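Local coordinates for protein cellobiose 2-epimerase (PDB 3VW5) that interconverts cellobiose and 4-O-beta-D-glucopyranosyl-D-mannose, epimerising the sugar in its unmodified form, at residues R7-D12 with G347-E352; Y110-A115 with E140-N145; E187-L192 with E199-R204; K337-D342 with F355-H360. The protein carries 2 engineered substitutions. One frame throughout, in Å; residues are numbered along the deposited sequence.

How the interactions relate
The four contacts illustrate how an (alpha/alpha)6 barrel is held together at different depths, and they fall into two groups on opposite sides of the chain's centre. Interactions 2 and 3 follow one another along the chain, have centres 12 Å apart and are linked by Glu143 of 140-145, whose OE1 lies 2.5 Å from Arg204 NE in a salt bridge and whose OE2 probably accepts a hydrogen bond from Tyr189 OH. Interactions 1 and 4, also 12 Å apart between centres, alternate along the sequence and are joined by two probable backbone hydrogen bonds, Glu348 with Asp342 and Tyr350 with Ile340. Centres of the two groups lie 30 to 37 Å apart; the sugar probably binds in the barrel's interior, as in relatives.

Interaction 1 of 4, residues R7-D12 with G347-E352; sequences RQELTD and GEWYSE
Glu9 and Trp349 meet through a single polar contact: the indole NE1 donates to Glu9 OE1 at 3.1 Å, with an angle of 154° at the hydrogen. The glutamate reaches it because CG stands anti to the backbone N (chi1 178°) and the chain then bends at its second torsion, setting the carboxylate beside the pyrrole edge. OE1 lies close to the indole plane, as suits a ring N-H, yet the carboxylate is turned by 48° against the ring, and the donor arrives from above the carboxylate plane. The same oxygen is hydrogen-bonded to His13 ND1, one turn on, so OE1 is held by two partners.

In the (alpha/alpha)6 barrel this ties the N-terminal helix 2-19 to the loop between helix 323-340 and strand 352-353, across most of the sequence. The indole also packs on Met378 and Asn375 of helix 373-385, which also carries Cys379 against Leu10.

In the backbone, Trp349 N donates to Glu348 OE1 at 2.6 Å. Glu348 is itself gripped by Lys370 in a salt bridge, while its OE2 is hydrogen-bonded to both Trp18 NE1 and Asn375 ND2.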
# COMPACT_ATOMS: atom_id res chain seq x y z
N ARG A 7 -0.33 -15.53 11.87
CA ARG A 7 -1.78 -15.57 12.02
C ARG A 7 -2.16 -15.07 13.41
O ARG A 7 -3.18 -14.39 13.59
CB ARG A 7 -2.31 -16.99 11.79
CG ARG A 7 -3.83 -17.09 11.70
CD ARG A 7 -4.30 -18.53 11.47
NE ARG A 7 -5.17 -18.69 10.30
CZ ARG A 7 -6.48 -18.45 10.30
NH1 ARG A 7 -7.07 -18.00 11.41
NH2 ARG A 7 -7.21 -18.64 9.19
N GLN A 8 -1.32 -15.39 14.39
CA GLN A 8 -1.52 -14.96 15.77
C GLN A 8 -1.32 -13.45 15.93
O GLN A 8 -2.09 -12.77 16.64
CB GLN A 8 -0.54 -15.68 16.68
CG GLN A 8 -1.18 -16.73 17.54
CD GLN A 8 -0.68 -16.67 18.97
OE1 GLN A 8 -0.60 -15.59 19.56
NE2 GLN A 8 -0.32 -17.82 19.53
N GLU A 9 -0.28 -12.95 15.27
CA GLU A 9 0.01 -11.52 15.29
C GLU A 9 -1.15 -10.73 14.69
O GLU A 9 -1.55 -9.69 15.20
CB GLU A 9 1.33 -11.23 14.55
CG GLU A 9 1.68 -9.76 14.48
CD GLU A 9 1.81 -9.13 15.85
OE1 GLU A 9 1.62 -7.90 15.97
OE2 GLU A 9 2.10 -9.87 16.81
N LEU A 10 -1.72 -11.26 13.61
CA LEU A 10 -2.90 -10.64 13.01
C LEU A 10 -4.10 -10.69 13.95
O LEU A 10 -4.70 -9.65 14.25
CB LEU A 10 -3.22 -11.30 11.67
CG LEU A 10 -4.17 -10.63 10.67
CD1 LEU A 10 -5.23 -11.61 10.23
CD2 LEU A 10 -4.79 -9.33 11.15
N THR A 11 -4.45 -11.89 14.43
CA THR A 11 -5.69 -12.06 15.21
C THR A 11 -5.64 -11.60 16.67
O THR A 11 -6.66 -11.18 17.22
CB THR A 11 -6.22 -13.50 15.18
OG1 THR A 11 -5.33 -14.35 15.92
CG2 THR A 11 -6.37 -13.99 13.73
N ASP A 12 -4.47 -11.69 17.31
CA ASP A 12 -4.41 -11.37 18.75
C ASP A 12 -3.79 -10.02 19.04
O ASP A 12 -3.98 -9.48 20.13
CB ASP A 12 -3.69 -12.46 19.55
CG ASP A 12 -4.34 -13.82 19.40
OD1 ASP A 12 -5.59 -13.87 19.28
OD2 ASP A 12 -3.61 -14.84 19.39
N GLY A 347 0.29 -0.82 22.08
CA GLY A 347 0.77 -0.35 20.80
C GLY A 347 0.70 -1.51 19.82
O GLY A 347 0.22 -2.59 20.18
N GLU A 348 1.19 -1.29 18.59
CA GLU A 348 1.19 -2.37 17.61
C GLU A 348 2.55 -2.63 16.99
O GLU A 348 3.29 -3.48 17.47
CB GLU A 348 0.06 -2.22 16.57
CG GLU A 348 0.12 -0.98 15.71
CD GLU A 348 0.45 -1.29 14.24
OE1 GLU A 348 1.59 -0.97 13.83
OE2 GLU A 348 -0.42 -1.85 13.51
N TRP A 349 2.88 -1.92 15.91
CA TRP A 349 4.21 -2.00 15.33
C TRP A 349 4.85 -0.62 15.40
O TRP A 349 4.19 0.38 15.15
CB TRP A 349 4.17 -2.45 13.86
CG TRP A 349 3.78 -3.89 13.62
CD1 TRP A 349 3.01 -4.69 14.43
CD2 TRP A 349 4.16 -4.71 12.50
NE1 TRP A 349 2.89 -5.94 13.89
CE2 TRP A 349 3.58 -5.99 12.70
CE3 TRP A 349 4.92 -4.48 11.34
CZ2 TRP A 349 3.73 -7.04 11.78
CZ3 TRP A 349 5.08 -5.53 10.43
CH2 TRP A 349 4.49 -6.79 10.66
N TYR A 350 6.13 -0.57 15.75
CA TYR A 350 6.87 0.67 15.61
C TYR A 350 6.99 1.06 14.14
O TYR A 350 7.20 0.20 13.28
CB TYR A 350 8.27 0.54 16.19
CG TYR A 350 8.33 0.43 17.69
CD1 TYR A 350 8.22 1.56 18.49
CD2 TYR A 350 8.52 -0.80 18.30
CE1 TYR A 350 8.29 1.46 19.87
CE2 TYR A 350 8.60 -0.92 19.67
CZ TYR A 350 8.49 0.22 20.45
OH TYR A 350 8.57 0.11 21.81
N SER A 351 6.85 2.35 13.87
CA SER A 351 7.05 2.91 12.54
C SER A 351 8.46 2.68 11.96
O SER A 351 8.61 2.13 10.86
CB SER A 351 6.76 4.41 12.59
OG SER A 351 6.65 4.95 11.29
N GLU A 352 9.49 3.09 12.71
CA GLU A 352 10.88 3.05 12.23
C GLU A 352 11.88 2.63 13.31
O GLU A 352 11.94 3.20 14.41
CB GLU A 352 11.28 4.42 11.64
CG GLU A 352 10.64 4.73 10.29
CD GLU A 352 10.95 6.13 9.76
OE1 GLU A 352 11.70 6.89 10.41
OE2 GLU A 352 10.46 6.49 8.66

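Interaction 2 of 4, residues Y110-A115 with E140-N145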
# COMPACT_ATOMS: atom_id res chain seq x y z
N TYR A 110 -2.87 9.02 -6.51
CA TYR A 110 -2.46 7.96 -5.60
C TYR A 110 -3.52 7.69 -4.53
O TYR A 110 -3.84 6.54 -4.21
CB TYR A 110 -1.14 8.40 -4.99
CG TYR A 110 -0.59 7.55 -3.91
CD1 TYR A 110 0.33 6.56 -4.20
CD2 TYR A 110 -0.94 7.76 -2.58
CE1 TYR A 110 0.87 5.77 -3.20
CE2 TYR A 110 -0.41 6.98 -1.56
CZ TYR A 110 0.50 5.98 -1.88
OH TYR A 110 1.06 5.20 -0.90
N ASN A 111 -4.08 8.76 -3.98
CA ASN A 111 -5.13 8.67 -2.97
C ASN A 111 -6.40 8.09 -3.57
O ASN A 111 -6.98 7.16 -2.99
CB ASN A 111 -5.40 10.05 -2.37
CG ASN A 111 -6.34 10.01 -1.17
OD1 ASN A 111 -6.40 9.02 -0.45
ND2 ASN A 111 -7.07 11.10 -0.97
N ILE A 112 -6.83 8.61 -4.72
CA ILE A 112 -8.01 8.08 -5.42
C ILE A 112 -7.89 6.60 -5.80
O ILE A 112 -8.87 5.85 -5.73
CB ILE A 112 -8.36 8.87 -6.68
CG1 ILE A 112 -8.52 10.36 -6.36
CG2 ILE A 112 -9.62 8.30 -7.31
CD1 ILE A 112 -8.24 11.30 -7.53
N ALA A 113 -6.70 6.17 -6.22
CA ALA A 113 -6.49 4.78 -6.55
C ALA A 113 -6.79 3.92 -5.33
O ALA A 113 -7.38 2.85 -5.44
CB ALA A 113 -5.05 4.55 -7.03
N PHE A 114 -6.39 4.39 -4.16
CA PHE A 114 -6.54 3.60 -2.95
C PHE A 114 -8.00 3.43 -2.57
O PHE A 114 -8.44 2.32 -2.25
CB PHE A 114 -5.76 4.20 -1.79
CG PHE A 114 -4.58 3.41 -1.41
CD1 PHE A 114 -4.74 2.19 -0.77
CD2 PHE A 114 -3.29 3.85 -1.72
CE1 PHE A 114 -3.63 1.42 -0.43
CE2 PHE A 114 -2.16 3.10 -1.38
CZ PHE A 114 -2.34 1.88 -0.73
N ALA A 115 -8.74 4.53 -2.61
CA ALA A 115 -10.20 4.48 -2.48
C ALA A 115 -10.79 3.37 -3.36
O ALA A 115 -11.58 2.54 -2.90
CB ALA A 115 -10.81 5.84 -2.80
N GLU A 140 -13.60 6.21 -13.23
CA GLU A 140 -13.92 7.16 -14.29
C GLU A 140 -13.29 8.53 -14.05
O GLU A 140 -12.76 9.16 -14.97
CB GLU A 140 -15.43 7.29 -14.47
CG GLU A 140 -16.03 6.11 -15.23
CD GLU A 140 -17.47 6.33 -15.60
OE1 GLU A 140 -18.25 6.85 -14.76
OE2 GLU A 140 -17.83 5.97 -16.76
N ASP A 141 -13.35 8.99 -12.80
CA ASP A 141 -12.77 10.27 -12.43
C ASP A 141 -11.27 10.30 -12.68
O ASP A 141 -10.74 11.33 -13.08
CB ASP A 141 -13.06 10.61 -10.96
CG ASP A 141 -14.52 10.91 -10.71
OD1 ASP A 141 -15.27 11.02 -11.72
OD2 ASP A 141 -14.92 11.04 -9.53
N ILE A 142 -10.58 9.20 -12.43
CA ILE A 142 -9.13 9.17 -12.62
C ILE A 142 -8.81 9.28 -14.10
O ILE A 142 -7.94 10.06 -14.51
CB ILE A 142 -8.47 7.89 -12.03
CG1 ILE A 142 -8.33 8.00 -10.51
CG2 ILE A 142 -7.09 7.65 -12.61
CD1 ILE A 142 -7.89 6.70 -9.86
N GLU A 143 -9.54 8.52 -14.90
CA GLU A 143 -9.29 8.49 -16.33
C GLU A 143 -9.70 9.80 -17.02
O GLU A 143 -9.05 10.23 -17.97
CB GLU A 143 -9.97 7.29 -16.97
CG GLU A 143 -9.55 5.94 -16.38
CD GLU A 143 -8.10 5.58 -16.65
OE1 GLU A 143 -7.68 5.53 -17.82
OE2 GLU A 143 -7.37 5.33 -15.66
N LYS A 144 -10.75 10.45 -16.53
CA LYS A 144 -11.18 11.72 -17.08
C LYS A 144 -10.18 12.85 -16.80
O LYS A 144 -9.77 13.58 -17.70
CB LYS A 144 -12.54 12.11 -16.50
CG LYS A 144 -13.29 13.20 -17.27
CD LYS A 144 -13.35 12.80 -18.73
CE LYS A 144 -14.66 13.21 -19.39
NZ LYS A 144 -14.66 14.65 -19.78
N ASN A 145 -9.79 12.99 -15.54
CA ASN A 145 -9.10 14.19 -15.10
C ASN A 145 -7.59 14.11 -14.90
O ASN A 145 -6.93 15.15 -14.85
CB ASN A 145 -9.77 14.75 -13.83
CG ASN A 145 -11.25 15.03 -14.04
OD1 ASN A 145 -11.62 16.00 -14.68
ND2 ASN A 145 -12.10 14.15 -13.52
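Ile112 and Ile142 form a purely apolar contact where the CA atoms of the two segments are nearest, 7.4 Å apart. It belongs to a helical hairpin of the (alpha/alpha)6 barrel: helix 109-126 turns back almost at once into helix 129-145, and such pairs, repeated around the barrel, build its inner and outer rings.

The touching is done by the CG2 methyl of Ile112, which lies 3.5 Å from Ile142 CG1 and about as near to CD1. The two side chains slide past one another in opposite directions, so that flank meets flank. Ile142 keeps CG1 beside its backbone N and then runs extended (chi2 172°), a shape that carries CD1 beyond the Ile112 methyl to the backbone of the first helix, 3.9 Å from Ala113 N.

A second shell closes around the pair. Trp160, from a loop, and Leu138, from the second helix, touch Ile112; Leu185 of helix 179-196 lies against Ala113, and Tyr189 of that helix packs on Ile142. Elsewhere on helix 109-126, Tyr110 points away from the second segment; Tyr110 and Phe114 both meet the ring of His184, and Phe114 makes a cation-pi contact with Arg52.

Near the end of helix 129-145, Asp141 OD2 accepts from Gly91 N. The Asp141 carbonyl takes the backbone N-H of Asn145 and a further bond from the same residue's side chain: Asn145 ND2 lies 3.2 Å from Asp141 O, in the carbonyl plane and on a lone pair.

Interaction 3 of 4, residues E187-L192 with E199-R204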
# COMPACT_ATOMS: atom_id res chain seq x y z
N GLU A 187 -2.34 -1.72 -8.40
CA GLU A 187 -2.88 -2.40 -7.24
C GLU A 187 -4.41 -2.30 -7.18
O GLU A 187 -5.10 -3.30 -6.99
CB GLU A 187 -2.26 -1.79 -5.99
CG GLU A 187 -2.60 -2.43 -4.67
CD GLU A 187 -2.07 -1.58 -3.53
OE1 GLU A 187 -1.29 -2.10 -2.68
OE2 GLU A 187 -2.43 -0.38 -3.48
N ALA A 188 -4.92 -1.08 -7.33
CA ALA A 188 -6.37 -0.81 -7.33
C ALA A 188 -7.10 -1.46 -8.50
O ALA A 188 -8.11 -2.14 -8.30
CB ALA A 188 -6.66 0.71 -7.30
N TYR A 189 -6.61 -1.25 -9.72
CA TYR A 189 -7.27 -1.76 -10.92
C TYR A 189 -7.28 -3.27 -10.94
O TYR A 189 -8.25 -3.89 -11.39
CB TYR A 189 -6.63 -1.22 -12.20
CG TYR A 189 -6.94 0.23 -12.46
CD1 TYR A 189 -6.72 0.80 -13.71
CD2 TYR A 189 -7.46 1.04 -11.45
CE1 TYR A 189 -7.01 2.13 -13.95
CE2 TYR A 189 -7.76 2.38 -11.68
CZ TYR A 189 -7.52 2.92 -12.93
OH TYR A 189 -7.80 4.26 -13.17
N THR A 190 -6.20 -3.88 -10.45
CA THR A 190 -6.18 -5.32 -10.25
C THR A 190 -7.39 -5.75 -9.43
O THR A 190 -8.05 -6.73 -9.76
CB THR A 190 -4.90 -5.79 -9.53
OG1 THR A 190 -3.77 -5.45 -10.33
CG2 THR A 190 -4.92 -7.30 -9.33
N GLU A 191 -7.70 -5.01 -8.37
CA GLU A 191 -8.76 -5.40 -7.46
C GLU A 191 -10.14 -5.15 -8.07
O GLU A 191 -11.05 -5.93 -7.85
CB GLU A 191 -8.62 -4.69 -6.09
CG GLU A 191 -9.54 -5.18 -4.97
CD GLU A 191 -9.18 -6.58 -4.47
OE1 GLU A 191 -9.85 -7.08 -3.52
OE2 GLU A 191 -8.23 -7.20 -5.01
N LEU A 192 -10.28 -4.06 -8.82
CA LEU A 192 -11.52 -3.74 -9.51
C LEU A 192 -11.81 -4.80 -10.56
O LEU A 192 -12.95 -5.12 -10.82
CB LEU A 192 -11.43 -2.39 -10.21
CG LEU A 192 -12.64 -1.45 -10.10
CD1 LEU A 192 -12.68 -0.48 -11.29
CD2 LEU A 192 -13.94 -2.21 -9.96
N GLU A 199 -13.57 -5.12 -18.91
CA GLU A 199 -12.42 -5.11 -19.81
C GLU A 199 -11.82 -3.71 -20.04
O GLU A 199 -10.65 -3.57 -20.40
CB GLU A 199 -12.77 -5.80 -21.13
CG GLU A 199 -11.93 -7.06 -21.43
CD GLU A 199 -12.09 -8.17 -20.38
OE1 GLU A 199 -11.07 -8.79 -20.01
OE2 GLU A 199 -13.24 -8.42 -19.93
N LYS A 200 -12.62 -2.67 -19.83
CA LYS A 200 -12.10 -1.31 -19.93
C LYS A 200 -11.06 -1.10 -18.84
O LYS A 200 -10.03 -0.46 -19.07
CB LYS A 200 -13.23 -0.28 -19.80
CG LYS A 200 -13.46 0.60 -21.03
CD LYS A 200 -14.56 0.04 -21.91
CE LYS A 200 -15.33 1.15 -22.62
NZ LYS A 200 -16.83 0.96 -22.51
N VAL A 201 -11.33 -1.63 -17.65
CA VAL A 201 -10.39 -1.57 -16.53
C VAL A 201 -9.11 -2.37 -16.83
O VAL A 201 -8.00 -1.89 -16.61
CB VAL A 201 -11.06 -2.04 -15.19
CG1 VAL A 201 -10.08 -2.01 -14.02
CG2 VAL A 201 -12.25 -1.17 -14.88
N ALA A 202 -9.24 -3.58 -17.37
CA ALA A 202 -8.05 -4.34 -17.75
C ALA A 202 -7.20 -3.61 -18.79
O ALA A 202 -5.97 -3.69 -18.75
CB ALA A 202 -8.41 -5.73 -18.21
N ASP A 203 -7.82 -2.90 -19.71
CA ASP A 203 -7.04 -2.13 -20.68
C ASP A 203 -6.10 -1.14 -19.99
O ASP A 203 -4.91 -1.13 -20.27
CB ASP A 203 -7.92 -1.42 -21.70
CG ASP A 203 -8.42 -2.36 -22.78
OD1 ASP A 203 -7.72 -3.36 -23.05
OD2 ASP A 203 -9.52 -2.09 -23.34
N ARG A 204 -6.65 -0.32 -19.09
CA ARG A 204 -5.83 0.65 -18.39
C ARG A 204 -4.74 -0.06 -17.56
O ARG A 204 -3.56 0.35 -17.59
CB ARG A 204 -6.69 1.55 -17.52
CG ARG A 204 -7.88 2.15 -18.24
CD ARG A 204 -7.45 2.82 -19.52
NE ARG A 204 -6.46 3.87 -19.28
CZ ARG A 204 -5.32 3.99 -19.96
NH1 ARG A 204 -5.02 3.12 -20.91
NH2 ARG A 204 -4.48 4.97 -19.67
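Val201 carries this contact, with a methyl for each of two partners on the facing helix. CG1, anti to its backbone N (chi1 179°), lies against Tyr189, 3.7 Å from the carbonyl O and 4.0 Å from CB, whereas CG2 meets Leu192 CD1 at 3.7 Å, the two side chains crossing at about a right angle. All three residues are buried, and this is the tight part.

One turn further on, the packing gives way toward solvent. Arg204 lends only its aliphatic root: CB lies 3.6 Å from Tyr189 CE1, at the ring's edge and near its plane. Beyond CB the arginine bends at its second and third torsions and leaves the interface, its NE engaged by Glu143. Glu199, Lys200 and Asp203 occupy the exposed face of the same helix.

Tyr189 thus spans both regions, its hydroxyl also reaching Glu143. Replacing it by an alanine would probably open a gap beside Val201 and Arg204 CB and leave Glu143 without one of its partners.

The segments run nearly antiparallel, at 156° with axes 9.3 Å apart, as consecutive helices of the barrel do. Helix 129-145 covers the seam, with Phe139 edge-to-face on Tyr189 and touching Val201, while helix 241-258 lies on the other flank, against Thr190 and Ala202.

Interaction 4 of 4, residues K337-D342 with F355-H360; sequences KEYIID and FDHTPH
Tyr339 and His357 bring their CA atoms to 6.3 Å where residues 337-340 of helix 323-340, in a wider pi-type turn, face an irregular loop. His357 has a positive phi (86°), a left-handed conformation in the loop, and its CB points toward the helix.

There the imidazole lies flat on the phenol as an offset stack, centroids 3.6 Å apart and planes only 8° from parallel. His357 CD2 sits over the middle of the tyrosine ring; in return, Tyr339 CZ sits over the imidazole, and the hydroxyl end overhangs CE1. The histidine's first torsion, with CG beside the backbone N (chi1 -55°), sets its ring over the phenol. Its CB adds an off-centre CH-pi contact, 4.2 Å from the centroid of the Tyr339 ring. Glu338 CG covers the opposite face of the tyrosine, and Phe355 O lies above the rim of the imidazole's other face.

A serine in place of Tyr339 would probably leave the imidazole without its stacking partner and able to turn more freely. A backbone hydrogen bond joins His360 to Glu352 at this surface of the barrel. The histidine's charge is not established, but a protonated imidazole would be expected to gain from lying on the electron-rich phenol face.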
# COMPACT_ATOMS: atom_id res chain seq x y z
N LYS A 337 9.58 -9.52 14.66
CA LYS A 337 9.21 -9.91 16.02
C LYS A 337 10.12 -9.28 17.07
O LYS A 337 9.65 -8.72 18.06
CB LYS A 337 9.26 -11.44 16.18
CG LYS A 337 8.21 -12.21 15.41
CD LYS A 337 8.18 -13.68 15.83
CE LYS A 337 9.45 -14.41 15.43
NZ LYS A 337 9.41 -15.83 15.85
N GLU A 338 11.42 -9.40 16.87
CA GLU A 338 12.38 -8.95 17.86
C GLU A 338 12.38 -7.44 18.05
O GLU A 338 12.46 -6.95 19.18
CB GLU A 338 13.77 -9.44 17.53
CG GLU A 338 14.69 -9.47 18.74
CD GLU A 338 16.00 -10.19 18.48
OE1 GLU A 338 16.98 -9.99 19.28
OE2 GLU A 338 16.05 -10.97 17.49
N TYR A 339 12.26 -6.70 16.94
CA TYR A 339 12.59 -5.28 16.93
C TYR A 339 11.51 -4.34 16.46
O TYR A 339 11.58 -3.15 16.76
CB TYR A 339 13.78 -5.05 16.02
CG TYR A 339 15.01 -5.79 16.42
CD1 TYR A 339 15.52 -5.69 17.72
CD2 TYR A 339 15.69 -6.59 15.51
CE1 TYR A 339 16.67 -6.37 18.09
CE2 TYR A 339 16.83 -7.26 15.86
CZ TYR A 339 17.32 -7.15 17.15
OH TYR A 339 18.48 -7.82 17.50
N ILE A 340 10.54 -4.84 15.70
CA ILE A 340 9.55 -3.97 15.08
C ILE A 340 8.19 -3.99 15.79
O ILE A 340 7.52 -2.97 15.91
CB ILE A 340 9.36 -4.33 13.62
CG1 ILE A 340 10.63 -4.05 12.83
CG2 ILE A 340 8.20 -3.56 13.03
CD1 ILE A 340 10.98 -2.57 12.77
N ILE A 341 7.79 -5.16 16.26
CA ILE A 341 6.54 -5.31 16.99
C ILE A 341 6.64 -4.72 18.40
O ILE A 341 7.55 -5.04 19.15
CB ILE A 341 6.16 -6.81 17.09
CG1 ILE A 341 5.84 -7.36 15.70
CG2 ILE A 341 4.97 -7.01 18.00
CD1 ILE A 341 5.51 -8.83 15.71
N ASP A 342 5.70 -3.85 18.74
CA ASP A 342 5.65 -3.19 20.05
C ASP A 342 5.15 -4.15 21.13
O ASP A 342 4.14 -4.84 20.94
CB ASP A 342 4.70 -1.99 19.97
CG ASP A 342 5.03 -0.90 20.98
OD1 ASP A 342 5.68 -1.18 22.01
OD2 ASP A 342 4.63 0.26 20.73
N PHE A 355 19.20 0.55 12.40
CA PHE A 355 20.00 -0.64 12.16
C PHE A 355 20.51 -1.23 13.48
O PHE A 355 20.78 -2.44 13.59
CB PHE A 355 21.17 -0.27 11.27
CG PHE A 355 21.94 -1.44 10.76
CD1 PHE A 355 21.50 -2.14 9.64
CD2 PHE A 355 23.12 -1.84 11.38
CE1 PHE A 355 22.21 -3.21 9.15
CE2 PHE A 355 23.82 -2.92 10.91
CZ PHE A 355 23.37 -3.60 9.79
N ASP A 356 20.65 -0.36 14.48
CA ASP A 356 21.11 -0.73 15.81
C ASP A 356 19.97 -0.95 16.80
O ASP A 356 20.21 -1.07 18.01
CB ASP A 356 22.08 0.32 16.35
CG ASP A 356 23.51 0.04 15.93
OD1 ASP A 356 23.83 -1.14 15.62
OD2 ASP A 356 24.33 1.00 15.91
N HIS A 357 18.74 -0.95 16.30
CA HIS A 357 17.60 -1.54 16.99
C HIS A 357 16.92 -0.61 17.97
O HIS A 357 16.26 -1.07 18.91
CB HIS A 357 17.99 -2.85 17.69
CG HIS A 357 18.62 -3.85 16.77
ND1 HIS A 357 19.73 -4.57 17.12
CD2 HIS A 357 18.28 -4.24 15.52
CE1 HIS A 357 20.06 -5.38 16.12
NE2 HIS A 357 19.20 -5.19 15.14
N THR A 358 17.06 0.68 17.76
CA THR A 358 16.33 1.59 18.62
C THR A 358 15.30 2.37 17.81
O THR A 358 15.59 2.87 16.73
CB THR A 358 17.26 2.43 19.54
OG1 THR A 358 17.06 3.83 19.34
CG2 THR A 358 18.71 2.06 19.33
N PRO A 359 14.06 2.41 18.32
CA PRO A 359 12.92 3.01 17.61
C PRO A 359 13.10 4.51 17.50
O PRO A 359 13.65 5.10 18.42
CB PRO A 359 11.72 2.68 18.52
CG PRO A 359 12.16 1.50 19.35
CD PRO A 359 13.65 1.74 19.57
N HIS A 360 12.66 5.09 16.39
CA HIS A 360 12.61 6.53 16.22
C HIS A 360 11.43 7.03 17.01
O HIS A 360 10.28 6.84 16.62
CB HIS A 360 12.39 6.91 14.75
CG HIS A 360 13.59 6.75 13.88
ND1 HIS A 360 13.55 6.96 12.52
CD2 HIS A 360 14.87 6.42 14.17
CE1 HIS A 360 14.76 6.76 12.01
NE2 HIS A 360 15.58 6.43 12.99